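Local coordinates for transcriptional activator of comK gene (Bacillus halodurans, PDB 2HQB), which probably activates transcription of the competence gene comK and, as a BMP-family lipoprotein with a periplasmic-binding-protein fold, may bind a small ligand, at residues G9-D14 / E44-E49; V64-G69 / H89-N94; T126-V131 / Q178-D183; F157-G162 / L171-E176; D254-V259 / S282-T287. All coordinates share one frame; numbering follows the deposited sequence.

Contact 1 of 5, residues G9-D14 / E44-E49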
# COMPACT_ATOMS: atom_id res chain seq x y z
N GLY A 9 -8.01 -1.71 -19.56
CA GLY A 9 -7.17 -2.90 -19.54
C GLY A 9 -6.22 -2.86 -18.33
O GLY A 9 -5.90 -1.78 -17.80
N LEU A 10 -5.81 -4.04 -17.86
CA LEU A 10 -4.87 -4.11 -16.76
C LEU A 10 -3.78 -5.11 -17.07
O LEU A 10 -4.05 -6.23 -17.49
CB LEU A 10 -5.57 -4.53 -15.45
CG LEU A 10 -4.63 -4.84 -14.26
CD1 LEU A 10 -3.82 -3.60 -13.92
CD2 LEU A 10 -5.44 -5.29 -13.07
N LEU A 11 -2.54 -4.68 -16.92
CA LEU A 11 -1.45 -5.60 -17.12
C LEU A 11 -1.00 -5.90 -15.70
O LEU A 11 -0.95 -5.01 -14.86
CB LEU A 11 -0.31 -4.97 -17.89
CG LEU A 11 -0.54 -4.58 -19.34
CD1 LEU A 11 0.78 -4.24 -19.91
CD2 LEU A 11 -1.21 -5.73 -20.14
N VAL A 12 -0.70 -7.16 -15.43
CA VAL A 12 -0.25 -7.56 -14.11
C VAL A 12 0.89 -8.58 -14.29
O VAL A 12 0.95 -9.30 -15.28
CB VAL A 12 -1.45 -8.10 -13.33
CG1 VAL A 12 -1.71 -9.54 -13.67
CG2 VAL A 12 -1.23 -7.90 -11.91
N GLU A 13 1.84 -8.59 -13.37
CA GLU A 13 2.96 -9.53 -13.51
C GLU A 13 2.94 -10.50 -12.35
O GLU A 13 2.29 -10.24 -11.34
CB GLU A 13 4.27 -8.76 -13.52
CG GLU A 13 4.65 -8.26 -12.15
CD GLU A 13 5.85 -7.35 -12.18
OE1 GLU A 13 6.90 -7.72 -12.78
OE2 GLU A 13 5.74 -6.24 -11.60
N ASP A 14 3.67 -11.60 -12.46
CA ASP A 14 3.67 -12.61 -11.40
C ASP A 14 4.18 -12.13 -10.02
O ASP A 14 5.29 -11.61 -9.94
CB ASP A 14 4.42 -13.83 -11.93
CG ASP A 14 3.64 -14.56 -13.07
OD1 ASP A 14 2.52 -15.05 -12.79
OD2 ASP A 14 4.12 -14.63 -14.23
N GLU A 44 -2.60 -11.29 -17.68
CA GLU A 44 -1.77 -11.73 -16.57
C GLU A 44 -0.45 -12.27 -17.11
O GLU A 44 -0.34 -12.46 -18.33
CB GLU A 44 -2.49 -12.84 -15.80
CG GLU A 44 -3.99 -12.61 -15.53
CD GLU A 44 -4.64 -13.83 -14.88
OE1 GLU A 44 -4.24 -14.16 -13.74
OE2 GLU A 44 -5.54 -14.46 -15.50
N GLY A 45 0.54 -12.52 -16.23
CA GLY A 45 1.84 -13.04 -16.65
C GLY A 45 2.66 -12.11 -17.52
O GLY A 45 3.61 -12.54 -18.18
N VAL A 46 2.33 -10.82 -17.51
CA VAL A 46 3.06 -9.87 -18.34
C VAL A 46 4.37 -9.62 -17.60
O VAL A 46 4.45 -8.78 -16.72
CB VAL A 46 2.25 -8.55 -18.50
CG1 VAL A 46 2.71 -7.78 -19.72
CG2 VAL A 46 0.75 -8.86 -18.60
N ASN A 47 5.40 -10.37 -17.98
CA ASN A 47 6.69 -10.28 -17.30
C ASN A 47 7.92 -9.66 -18.03
O ASN A 47 9.04 -9.70 -17.52
CB ASN A 47 7.03 -11.68 -16.77
CG ASN A 47 5.91 -12.26 -15.89
OD1 ASN A 47 5.61 -13.43 -15.96
ND2 ASN A 47 5.32 -11.43 -15.05
N SER A 48 7.72 -9.09 -19.21
CA SER A 48 8.83 -8.48 -19.93
C SER A 48 8.35 -7.33 -20.79
O SER A 48 7.16 -7.25 -21.09
CB SER A 48 9.50 -9.49 -20.84
OG SER A 48 8.59 -10.01 -21.79
N GLU A 49 9.25 -6.45 -21.19
CA GLU A 49 8.81 -5.38 -22.06
C GLU A 49 8.11 -6.04 -23.26
O GLU A 49 6.99 -5.64 -23.64
CB GLU A 49 10.00 -4.53 -22.52
CG GLU A 49 9.57 -3.22 -23.19
CD GLU A 49 10.67 -2.17 -23.23
OE1 GLU A 49 11.58 -2.29 -24.07
OE2 GLU A 49 10.61 -1.22 -22.41
O HOH W 1 0.54 -12.76 -13.50
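Val46 and Leu11 cross at about a right angle, and both branches of each take part: Leu11 CD1 lies 4.0 Å from Val46 CG1, while Leu11 CD2 is also 4.0 Å from Val46 CG2. The valine is set for this by its first torsion (-159°), which carries CG1 anti to the backbone N and leaves CG2 beside that N, near Val12 O. There Val46 N donates to Val12 O at 3.0 Å, with 147° at the hydrogen, the donor lying in the carbonyl plane, so a backbone bond lies next to the apolar pair. Val12 holds CG1 between its own N and carbonyl carbon and sets that methyl 3.6 Å from Glu44 CA; a branched, compact residue suits a place pressed against backbone. Gly45 has a positive phi, readily adopted without a CB, and its N gives a hydrogen bond to a water 2.7 Å away that in turn donates weakly to Asp14 OD1. The Asn47 amide approaches the Asp14 carboxylate with the two planes 49° apart. A leucine in place of Asn47 would probably leave that carboxylate facing methyl groups and without its polar neighbour. Beyond it Ser48 N-caps helix 49-61, its OG bonded to Lys51 N. Leu11 also packs on this helix and on Phe74 of helix 73-79, whereas Val12 and Glu44 meet Tyr26 of helix 23-35; strand 7-11 itself runs between strands 39-43 and 66-69.

Contact 2 of 5, residues V64-G69 / H89-N94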
# COMPACT_ATOMS: atom_id res chain seq x y z
N VAL A 64 -9.27 -0.90 -26.14
CA VAL A 64 -9.11 -0.41 -24.79
C VAL A 64 -8.52 0.95 -25.01
O VAL A 64 -7.81 1.17 -25.98
CB VAL A 64 -8.14 -1.29 -23.96
CG1 VAL A 64 -7.61 -0.51 -22.76
CG2 VAL A 64 -8.89 -2.53 -23.48
N ASN A 65 -8.83 1.89 -24.16
CA ASN A 65 -8.24 3.19 -24.38
C ASN A 65 -7.55 3.64 -23.09
O ASN A 65 -6.83 4.62 -23.12
CB ASN A 65 -9.31 4.20 -24.85
CG ASN A 65 -10.27 4.63 -23.74
OD1 ASN A 65 -10.88 3.81 -23.06
ND2 ASN A 65 -10.41 5.93 -23.56
N LEU A 66 -7.80 2.95 -21.98
CA LEU A 66 -7.14 3.25 -20.69
C LEU A 66 -6.44 1.96 -20.19
O LEU A 66 -7.10 0.96 -19.89
CB LEU A 66 -8.14 3.72 -19.64
CG LEU A 66 -7.50 4.17 -18.32
CD1 LEU A 66 -6.60 5.38 -18.55
CD2 LEU A 66 -8.58 4.52 -17.32
N ILE A 67 -5.12 1.99 -20.09
CA ILE A 67 -4.36 0.82 -19.66
C ILE A 67 -3.57 0.98 -18.35
O ILE A 67 -2.73 1.87 -18.23
CB ILE A 67 -3.37 0.43 -20.77
CG1 ILE A 67 -4.13 -0.27 -21.89
CG2 ILE A 67 -2.26 -0.46 -20.23
CD1 ILE A 67 -3.25 -0.62 -23.06
N PHE A 68 -3.84 0.11 -17.38
CA PHE A 68 -3.11 0.14 -16.10
C PHE A 68 -2.00 -0.91 -16.07
O PHE A 68 -2.09 -1.96 -16.72
CB PHE A 68 -4.02 -0.12 -14.92
CG PHE A 68 -4.91 1.02 -14.57
CD1 PHE A 68 -6.19 1.10 -15.09
CD2 PHE A 68 -4.50 1.98 -13.65
CE1 PHE A 68 -7.05 2.08 -14.69
CE2 PHE A 68 -5.36 2.99 -13.24
CZ PHE A 68 -6.64 3.03 -13.76
N GLY A 69 -0.96 -0.61 -15.31
CA GLY A 69 0.19 -1.50 -15.17
C GLY A 69 0.44 -1.59 -13.67
O GLY A 69 0.83 -0.61 -13.04
N HIS A 89 -4.32 6.23 -23.02
CA HIS A 89 -3.66 6.74 -21.83
C HIS A 89 -3.07 5.59 -20.99
O HIS A 89 -3.70 4.53 -20.83
CB HIS A 89 -4.63 7.52 -20.98
CG HIS A 89 -3.96 8.37 -19.95
ND1 HIS A 89 -3.34 9.56 -20.26
CD2 HIS A 89 -3.81 8.21 -18.61
CE1 HIS A 89 -2.84 10.10 -19.17
NE2 HIS A 89 -3.11 9.30 -18.15
N PHE A 90 -1.89 5.81 -20.43
CA PHE A 90 -1.24 4.77 -19.68
C PHE A 90 -1.00 5.13 -18.21
O PHE A 90 -0.34 6.11 -17.91
CB PHE A 90 0.09 4.41 -20.35
CG PHE A 90 -0.04 3.94 -21.78
CD1 PHE A 90 -0.25 4.84 -22.82
CD2 PHE A 90 0.08 2.57 -22.10
CE1 PHE A 90 -0.33 4.39 -24.15
CE2 PHE A 90 -0.00 2.10 -23.44
CZ PHE A 90 -0.21 3.02 -24.46
N VAL A 91 -1.53 4.33 -17.29
CA VAL A 91 -1.30 4.58 -15.87
C VAL A 91 -0.42 3.45 -15.34
O VAL A 91 -0.61 2.28 -15.68
CB VAL A 91 -2.60 4.59 -15.06
CG1 VAL A 91 -2.37 5.28 -13.71
CG2 VAL A 91 -3.68 5.29 -15.82
N SER A 92 0.58 3.79 -14.54
CA SER A 92 1.44 2.77 -13.97
C SER A 92 1.33 2.91 -12.48
O SER A 92 1.04 3.99 -11.95
CB SER A 92 2.91 2.98 -14.37
OG SER A 92 3.67 3.67 -13.36
N PHE A 93 1.52 1.81 -11.77
CA PHE A 93 1.51 1.92 -10.34
C PHE A 93 2.98 1.96 -9.92
O PHE A 93 3.69 0.99 -10.10
CB PHE A 93 0.82 0.73 -9.72
CG PHE A 93 -0.33 1.10 -8.86
CD1 PHE A 93 -1.58 1.38 -9.43
CD2 PHE A 93 -0.15 1.25 -7.48
CE1 PHE A 93 -2.66 1.80 -8.63
CE2 PHE A 93 -1.22 1.68 -6.65
CZ PHE A 93 -2.49 1.96 -7.22
N ASN A 94 3.45 3.12 -9.47
CA ASN A 94 4.83 3.31 -8.99
C ASN A 94 6.01 3.69 -9.83
O ASN A 94 7.09 3.90 -9.28
CB ASN A 94 5.31 2.11 -8.18
CG ASN A 94 4.54 1.91 -6.94
OD1 ASN A 94 3.95 2.84 -6.40
ND2 ASN A 94 4.54 0.68 -6.44
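Phe68 and Val91 run alongside each other from neighbouring parallel strands. At its base, Phe68 CB is 4.2 Å from Val91 O; with CG beside the backbone N (chi1 -74°), the ring leans over the next strand, and CD2 comes within 3.5 Å of Val91 CB. CE2 follows along the valine, 3.8 Å from Val91 CG1. Val91 CG2 then sits over one ring face, off toward the rim, in a CH-pi contact 4.2 Å from the Phe68 centroid. At the tip, CZ is 4.3 Å from Val91 CG2, and the Phe68 ring also meets that of Tyr234, the planes about 30° apart. A flat, wide side chain thus lies along a branched one, and an alanine in its place would probably open a hole next to Val91 and take from Tyr234 one of the rings it meets. Leu66 CD1 extends the same face, near the edge of the imidazole of His89, whose NE2 is bonded to Thr103. Along the backbones, Ile67 N meets His89 O almost straight (3.0 Å, 178°), while the bond from Gly69 N to Val91 O is weak. Two parallel strands joined through helix 73-79 make a beta-alpha-beta crossover, the building unit of the Rossmann-like lobes of type I periplasmic binding proteins.

Contact 3 of 5, residues T126-V131 / Q178-D183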
# COMPACT_ATOMS: atom_id res chain seq x y z
N THR A 126 6.24 -3.26 27.05
CA THR A 126 7.67 -3.04 27.17
C THR A 126 8.17 -1.77 26.53
O THR A 126 9.37 -1.58 26.40
CB THR A 126 8.48 -4.15 26.51
OG1 THR A 126 7.90 -5.41 26.81
CG2 THR A 126 9.94 -4.12 27.04
N HIS A 127 7.27 -0.90 26.10
CA HIS A 127 7.72 0.31 25.44
C HIS A 127 8.82 -0.00 24.43
O HIS A 127 9.80 0.73 24.30
CB HIS A 127 8.21 1.31 26.48
CG HIS A 127 7.09 1.98 27.19
ND1 HIS A 127 5.95 1.31 27.59
CD2 HIS A 127 6.89 3.28 27.50
CE1 HIS A 127 5.10 2.16 28.11
NE2 HIS A 127 5.64 3.37 28.07
N LYS A 128 8.64 -1.13 23.73
CA LYS A 128 9.55 -1.62 22.71
C LYS A 128 8.76 -2.11 21.50
O LYS A 128 8.21 -3.22 21.52
CB LYS A 128 10.41 -2.75 23.26
CG LYS A 128 11.50 -2.30 24.20
CD LYS A 128 12.40 -3.49 24.53
CE LYS A 128 13.63 -3.10 25.33
NZ LYS A 128 14.46 -4.30 25.59
N VAL A 129 8.71 -1.30 20.45
CA VAL A 129 7.99 -1.65 19.23
C VAL A 129 8.99 -1.95 18.13
O VAL A 129 10.13 -1.48 18.18
CB VAL A 129 7.13 -0.51 18.77
CG1 VAL A 129 6.28 -0.01 19.90
CG2 VAL A 129 8.03 0.60 18.24
N GLY A 130 8.56 -2.71 17.12
CA GLY A 130 9.45 -3.05 16.03
C GLY A 130 8.86 -3.14 14.63
O GLY A 130 7.68 -3.50 14.43
N VAL A 131 9.69 -2.79 13.65
CA VAL A 131 9.33 -2.87 12.26
C VAL A 131 10.20 -3.90 11.57
O VAL A 131 11.41 -3.85 11.72
CB VAL A 131 9.59 -1.56 11.51
CG1 VAL A 131 9.26 -1.75 10.01
CG2 VAL A 131 8.74 -0.48 12.06
N GLN A 178 12.13 -10.84 19.16
CA GLN A 178 11.33 -11.47 20.21
C GLN A 178 12.24 -11.46 21.44
O GLN A 178 11.87 -10.95 22.50
CB GLN A 178 10.95 -12.91 19.82
CG GLN A 178 9.93 -13.55 20.76
CD GLN A 178 8.52 -13.02 20.54
OE1 GLN A 178 8.32 -11.83 20.28
NE2 GLN A 178 7.54 -13.91 20.65
N LYS A 179 13.45 -11.98 21.27
CA LYS A 179 14.44 -12.03 22.33
C LYS A 179 14.97 -10.64 22.70
O LYS A 179 16.10 -10.49 23.13
CB LYS A 179 15.62 -12.92 21.90
CG LYS A 179 15.21 -14.31 21.46
CD LYS A 179 16.41 -15.15 21.04
CE LYS A 179 15.93 -16.52 20.52
NZ LYS A 179 17.04 -17.42 20.11
N GLU A 180 14.15 -9.61 22.55
CA GLU A 180 14.61 -8.27 22.88
C GLU A 180 13.44 -7.57 23.53
O GLU A 180 13.41 -6.34 23.65
CB GLU A 180 15.04 -7.54 21.61
CG GLU A 180 15.75 -6.22 21.88
CD GLU A 180 17.24 -6.26 21.55
OE1 GLU A 180 17.92 -5.22 21.72
OE2 GLU A 180 17.72 -7.34 21.11
N GLN A 181 12.48 -8.39 23.95
CA GLN A 181 11.27 -7.95 24.62
C GLN A 181 10.44 -6.98 23.79
O GLN A 181 9.89 -6.02 24.32
CB GLN A 181 11.60 -7.31 25.98
CG GLN A 181 12.61 -8.10 26.82
CD GLN A 181 12.15 -9.52 27.17
OE1 GLN A 181 11.99 -10.38 26.30
NE2 GLN A 181 11.96 -9.78 28.47
N VAL A 182 10.34 -7.22 22.49
CA VAL A 182 9.53 -6.38 21.62
C VAL A 182 8.16 -7.06 21.64
O VAL A 182 8.06 -8.29 21.52
CB VAL A 182 10.10 -6.31 20.17
CG1 VAL A 182 9.46 -5.17 19.41
CG2 VAL A 182 11.60 -6.13 20.19
N ASP A 183 7.10 -6.29 21.77
CA ASP A 183 5.78 -6.88 21.86
C ASP A 183 4.70 -6.36 20.88
O ASP A 183 3.56 -6.80 20.92
CB ASP A 183 5.29 -6.75 23.30
CG ASP A 183 5.25 -5.30 23.79
OD1 ASP A 183 4.79 -5.07 24.93
OD2 ASP A 183 5.70 -4.40 23.03
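Asp183 OD1 is gripped by two backbone N-H groups: Thr126 N donates to it at 3.1 Å and 168°, coming from above the carboxylate plane, and Glu125 N is a second donor. Since OD2 accepts from Ser124 OG, the whole carboxylate is tied to the turn that leads into strand 128-133, and these bonds would hold it against rotation. An aspartate suits the place because its chain is short: with CG between the backbone N and carbonyl carbon (chi1 58°), the acid folds back to the turn while Asp183 N still bonds to Lys128 O, 3.3 Å away. Lys128 reaches out with a longer side chain. Its extended chain runs alongside the 180-182 backbone, CB lying 3.5 Å from Gln181 O, and NZ reaches Glu180 O at 3.0 Å, from above the carbonyl plane rather than on a lone pair. Such a long aliphatic stem covers the peptides and still delivers an ammonium group to the carbonyl of Glu180. Thr126 also meets Gln181, its methyl CG2 3.7 Å from Gln181 CB and its hydroxyl giving a weak bond to Gln181 O. Val182 points CG1 at the backbone of Gly130, where the lack of a side chain leaves room for it. Gln181, with positive phi, is the C-prime residue of a Schellman motif, a C-terminal cap placed where the chain turns from helix 167-178 toward strand 184-186 in an alpha/beta lobe.

Contact 4 of 5, residues F157-G162 / L171-E176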
# COMPACT_ATOMS: atom_id res chain seq x y z
N PHE A 157 12.53 -0.78 17.15
CA PHE A 157 13.48 -1.67 16.51
C PHE A 157 13.11 -1.90 15.05
O PHE A 157 12.01 -2.34 14.75
CB PHE A 157 13.52 -3.02 17.20
CG PHE A 157 14.09 -2.98 18.55
CD1 PHE A 157 13.48 -2.24 19.55
CD2 PHE A 157 15.22 -3.72 18.85
CE1 PHE A 157 13.99 -2.24 20.85
CE2 PHE A 157 15.74 -3.73 20.14
CZ PHE A 157 15.12 -2.99 21.14
N VAL A 158 14.05 -1.60 14.17
CA VAL A 158 13.85 -1.77 12.74
C VAL A 158 14.81 -2.80 12.21
O VAL A 158 16.00 -2.66 12.38
CB VAL A 158 14.10 -0.47 11.98
CG1 VAL A 158 13.87 -0.69 10.51
CG2 VAL A 158 13.18 0.61 12.50
N ARG A 159 14.25 -3.85 11.61
CA ARG A 159 15.03 -4.92 10.98
C ARG A 159 14.60 -4.94 9.52
O ARG A 159 13.42 -4.78 9.21
CB ARG A 159 14.74 -6.29 11.62
CG ARG A 159 15.28 -6.45 13.04
CD ARG A 159 16.74 -6.06 13.13
NE ARG A 159 16.92 -4.82 13.88
CZ ARG A 159 17.45 -4.76 15.09
NH1 ARG A 159 17.87 -5.87 15.71
NH2 ARG A 159 17.58 -3.59 15.70
N TYR A 160 15.55 -5.14 8.63
CA TYR A 160 15.27 -5.17 7.20
C TYR A 160 15.36 -6.58 6.63
O TYR A 160 16.33 -7.28 6.86
CB TYR A 160 16.24 -4.23 6.45
CG TYR A 160 15.96 -2.76 6.73
CD1 TYR A 160 16.84 -1.95 7.48
CD2 TYR A 160 14.74 -2.20 6.35
CE1 TYR A 160 16.50 -0.66 7.84
CE2 TYR A 160 14.40 -0.92 6.70
CZ TYR A 160 15.27 -0.15 7.46
OH TYR A 160 14.83 1.10 7.85
N VAL A 161 14.34 -7.01 5.90
CA VAL A 161 14.40 -8.31 5.23
C VAL A 161 15.05 -8.00 3.90
O VAL A 161 14.92 -6.89 3.35
CB VAL A 161 13.04 -8.86 4.87
CG1 VAL A 161 13.21 -10.19 4.20
CG2 VAL A 161 12.19 -8.94 6.06
N GLY A 162 15.77 -8.94 3.33
CA GLY A 162 16.36 -8.56 2.06
C GLY A 162 15.30 -8.15 1.04
O GLY A 162 15.53 -7.26 0.24
N LEU A 171 10.70 -14.15 9.46
CA LEU A 171 10.31 -14.81 10.68
C LEU A 171 11.51 -14.83 11.64
O LEU A 171 11.31 -14.65 12.86
CB LEU A 171 9.79 -16.22 10.42
CG LEU A 171 8.31 -16.36 10.04
CD1 LEU A 171 8.12 -17.76 9.51
CD2 LEU A 171 7.36 -16.08 11.24
N GLU A 172 12.73 -15.01 11.11
CA GLU A 172 13.90 -14.98 11.99
C GLU A 172 13.99 -13.60 12.66
O GLU A 172 14.20 -13.50 13.87
CB GLU A 172 15.19 -15.22 11.22
CG GLU A 172 15.26 -16.57 10.57
CD GLU A 172 16.42 -16.66 9.60
OE1 GLU A 172 17.56 -16.40 10.06
OE2 GLU A 172 16.19 -16.96 8.40
N LEU A 173 13.83 -12.53 11.88
CA LEU A 173 13.86 -11.19 12.43
C LEU A 173 12.77 -11.07 13.50
O LEU A 173 12.98 -10.40 14.52
CB LEU A 173 13.64 -10.15 11.33
CG LEU A 173 14.67 -10.13 10.20
CD1 LEU A 173 14.28 -9.07 9.16
CD2 LEU A 173 16.06 -9.86 10.76
N PHE A 174 11.61 -11.69 13.30
CA PHE A 174 10.56 -11.64 14.32
C PHE A 174 11.11 -12.24 15.61
O PHE A 174 11.04 -11.63 16.68
CB PHE A 174 9.34 -12.46 13.91
CG PHE A 174 8.32 -12.60 15.02
CD1 PHE A 174 7.82 -11.47 15.69
CD2 PHE A 174 7.85 -13.86 15.40
CE1 PHE A 174 6.88 -11.58 16.70
CE2 PHE A 174 6.90 -14.01 16.42
CZ PHE A 174 6.41 -12.87 17.08
N GLN A 175 11.63 -13.47 15.48
CA GLN A 175 12.21 -14.21 16.59
C GLN A 175 13.28 -13.36 17.30
O GLN A 175 13.20 -13.12 18.52
CB GLN A 175 12.78 -15.53 16.07
CG GLN A 175 11.74 -16.65 16.04
CD GLN A 175 11.92 -17.57 14.82
OE1 GLN A 175 13.04 -17.72 14.32
NE2 GLN A 175 10.81 -18.18 14.35
N GLU A 176 14.28 -12.93 16.53
CA GLU A 176 15.34 -12.05 17.03
C GLU A 176 14.79 -10.93 17.95
O GLU A 176 15.21 -10.81 19.11
CB GLU A 176 16.02 -11.36 15.87
CG GLU A 176 17.21 -12.05 15.29
CD GLU A 176 18.00 -11.07 14.45
OE1 GLU A 176 18.26 -9.96 14.96
OE2 GLU A 176 18.34 -11.42 13.29
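Leu173 carries the meeting of helix 167-178 with strand 155-160. Its first torsion (-60°) sets CG beside the backbone N, and the branch at CG then splits the work: CD1 comes 3.6 Å from Tyr160 O and also touches Arg159 CB and Val161 CG2, while CD2 lies against the stem of Arg159, 3.9 Å from its CB. A leucine suits the place because two methyls on a short stem can lie on both the stem of an arginine and the bare backbone beyond it. The next residue, Phe174, points away from the strand, and its ring meets Phe185 edge-to-face. One turn on from Leu173, Glu176 faces the strand again. Its OE1 stands at the edge of the Arg159 guanidinium, near that plane but 4.2 Å from NH1, too far for a salt bridge; the attraction is therefore probably modest. The guanidinium is held instead by its own strand, since Arg159 NE donates to Val158 O at 2.8 Å, and the chain bends at its second and third torsions to bring it there. The axes of 157-160 and 171-176 pass 9.1 Å apart at 155°, nearly antiparallel. This is the first half of a beta-alpha-beta crossover, running from the edge strand through the helix to strand 184-186 on the far side of strand 128-133, as in Rossmann-like domains.

Contact 5 of 5, residues D254-V259 / S282-T287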
# COMPACT_ATOMS: atom_id res chain seq x y z
N ASP A 254 -2.43 10.23 -0.39
CA ASP A 254 -2.21 10.03 1.05
C ASP A 254 -3.53 10.13 1.78
O ASP A 254 -4.59 10.01 1.16
CB ASP A 254 -1.27 11.12 1.57
CG ASP A 254 -0.57 10.73 2.85
OD1 ASP A 254 -0.98 9.74 3.48
OD2 ASP A 254 0.39 11.44 3.23
N PHE A 255 -3.49 10.36 3.09
CA PHE A 255 -4.73 10.48 3.88
C PHE A 255 -5.68 11.55 3.39
O PHE A 255 -6.89 11.41 3.48
CB PHE A 255 -4.42 10.77 5.34
CG PHE A 255 -4.16 9.54 6.17
CD1 PHE A 255 -2.86 9.13 6.45
CD2 PHE A 255 -5.21 8.88 6.80
CE1 PHE A 255 -2.61 8.09 7.34
CE2 PHE A 255 -4.97 7.84 7.69
CZ PHE A 255 -3.67 7.44 7.96
N GLN A 256 -5.13 12.64 2.86
CA GLN A 256 -5.92 13.75 2.36
C GLN A 256 -6.71 13.38 1.09
O GLN A 256 -7.80 13.89 0.87
CB GLN A 256 -5.01 14.94 2.07
CG GLN A 256 -3.80 15.05 3.01
CD GLN A 256 -2.48 14.70 2.32
OE1 GLN A 256 -2.26 15.10 1.18
NE2 GLN A 256 -1.62 13.97 3.01
N ASP A 257 -6.17 12.49 0.27
CA ASP A 257 -6.85 12.11 -0.96
C ASP A 257 -7.90 11.03 -0.74
O ASP A 257 -8.62 10.68 -1.66
CB ASP A 257 -5.85 11.65 -2.01
CG ASP A 257 -4.63 12.58 -2.12
OD1 ASP A 257 -3.90 12.49 -3.14
OD2 ASP A 257 -4.39 13.38 -1.19
N GLY A 258 -7.99 10.52 0.49
CA GLY A 258 -8.99 9.49 0.82
C GLY A 258 -8.75 8.02 0.45
O GLY A 258 -9.65 7.18 0.56
N VAL A 259 -7.53 7.70 0.03
CA VAL A 259 -7.23 6.35 -0.36
C VAL A 259 -6.15 5.77 0.52
O VAL A 259 -5.44 4.83 0.14
CB VAL A 259 -6.83 6.30 -1.83
CG1 VAL A 259 -7.97 6.76 -2.67
CG2 VAL A 259 -5.63 7.16 -2.07
N SER A 282 -7.21 13.54 11.36
CA SER A 282 -8.06 14.62 10.85
C SER A 282 -7.27 15.91 10.80
O SER A 282 -7.38 16.70 9.85
CB SER A 282 -9.28 14.77 11.75
OG SER A 282 -8.92 14.46 13.08
N THR A 283 -6.46 16.12 11.83
CA THR A 283 -5.63 17.32 11.90
C THR A 283 -4.71 17.33 10.69
O THR A 283 -4.74 18.28 9.89
CB THR A 283 -4.80 17.34 13.17
OG1 THR A 283 -5.66 17.59 14.29
CG2 THR A 283 -3.68 18.40 13.07
N TYR A 284 -3.93 16.25 10.56
CA TYR A 284 -2.99 16.08 9.45
C TYR A 284 -3.72 16.19 8.11
O TYR A 284 -3.16 16.70 7.13
CB TYR A 284 -2.28 14.72 9.57
CG TYR A 284 -1.39 14.39 8.39
CD1 TYR A 284 -0.05 14.79 8.34
CD2 TYR A 284 -1.93 13.74 7.27
CE1 TYR A 284 0.73 14.57 7.18
CE2 TYR A 284 -1.17 13.51 6.12
CZ TYR A 284 0.16 13.93 6.08
OH TYR A 284 0.87 13.71 4.91
N ILE A 285 -4.95 15.69 8.03
CA ILE A 285 -5.67 15.83 6.78
C ILE A 285 -5.90 17.31 6.40
O ILE A 285 -5.83 17.66 5.21
CB ILE A 285 -7.03 15.13 6.84
CG1 ILE A 285 -6.82 13.63 6.75
CG2 ILE A 285 -7.90 15.61 5.67
CD1 ILE A 285 -8.03 12.86 7.10
N GLN A 286 -6.16 18.18 7.39
CA GLN A 286 -6.38 19.61 7.13
C GLN A 286 -5.09 20.43 7.20
O GLN A 286 -4.76 21.17 6.28
CB GLN A 286 -7.42 20.20 8.09
CG GLN A 286 -8.85 19.82 7.75
CD GLN A 286 -9.59 19.21 8.93
OE1 GLN A 286 -9.82 19.87 9.94
NE2 GLN A 286 -9.97 17.93 8.80
N THR A 287 -4.38 20.30 8.32
CA THR A 287 -3.11 21.00 8.52
C THR A 287 -2.08 20.45 7.56
O THR A 287 -1.72 21.07 6.56
CB THR A 287 -2.56 20.78 9.93
OG1 THR A 287 -3.33 21.53 10.86
CG2 THR A 287 -1.11 21.19 10.01
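Tyr284 and Asp254 form the close polar part of this contact, the phenol OH donating to Asp254 OD2 across 2.9 Å. The hydroxyl arrives from above the carboxylate plane, about 41° out of it, and the acid stands near the edge of the ring, the two planes being 60° apart. Tyr284 reaches so far because CG is anti to the backbone N (chi1 174°), which swings the ring off the helix and over to the other chain segment. A tyrosine suits the place: its ring spans the gap and its hydroxyl supplies the donor that a buried aspartate needs. The other oxygen of the acid, OD1, accepts a weak bond from Phe255 N, so both carboxylate oxygens have a donor. Beside this pair, Phe255 CB touches Ile285 CG1 at 4.0 Å and comes within 4.3 Å of Tyr284 CE2, also at the ring edge, while the phenylalanine ring itself leads away to meet Phe115 of helix 110-122 edge-to-face.

The solvent side is looser. Gln256 is exposed, and its bent chain brings NE2 to 3.1 Å from Tyr284 OH at an angle too poor for a hydrogen bond; its CG stays 4.0 Å from Ile285 O. A flexible polar residue is well suited to such a margin. The segment 254-259 passes from strand 249-253 of one sheet to strand 260-262 of the other, and is thus a crossover between the two lobes, consistent with the hinge of type I periplasmic binding proteins, here fastened to the last turn of helix 271-286.

The five contacts fall into two lobes and the link between them. Contacts 1 and 2 share the parallel sheet, their centres about 12 Å apart, where strands 7-11 and 66-69 are neighbours and Leu11 N probably bonds to Phe68 O at 2.8 Å. Contacts 3 and 4 share the other sheet, about 11 Å between centres, with contact 4 nested in the chain loop that contact 3 closes. The two groups lie far apart, contact 2 being about 42 Å from contact 3, centre to centre. Contact 5 stands between the sheets, its nearest atoms about 8 Å from contact 2 and about 15 Å from contact 3. In this family the ligand pocket is usually the cleft between the lobes.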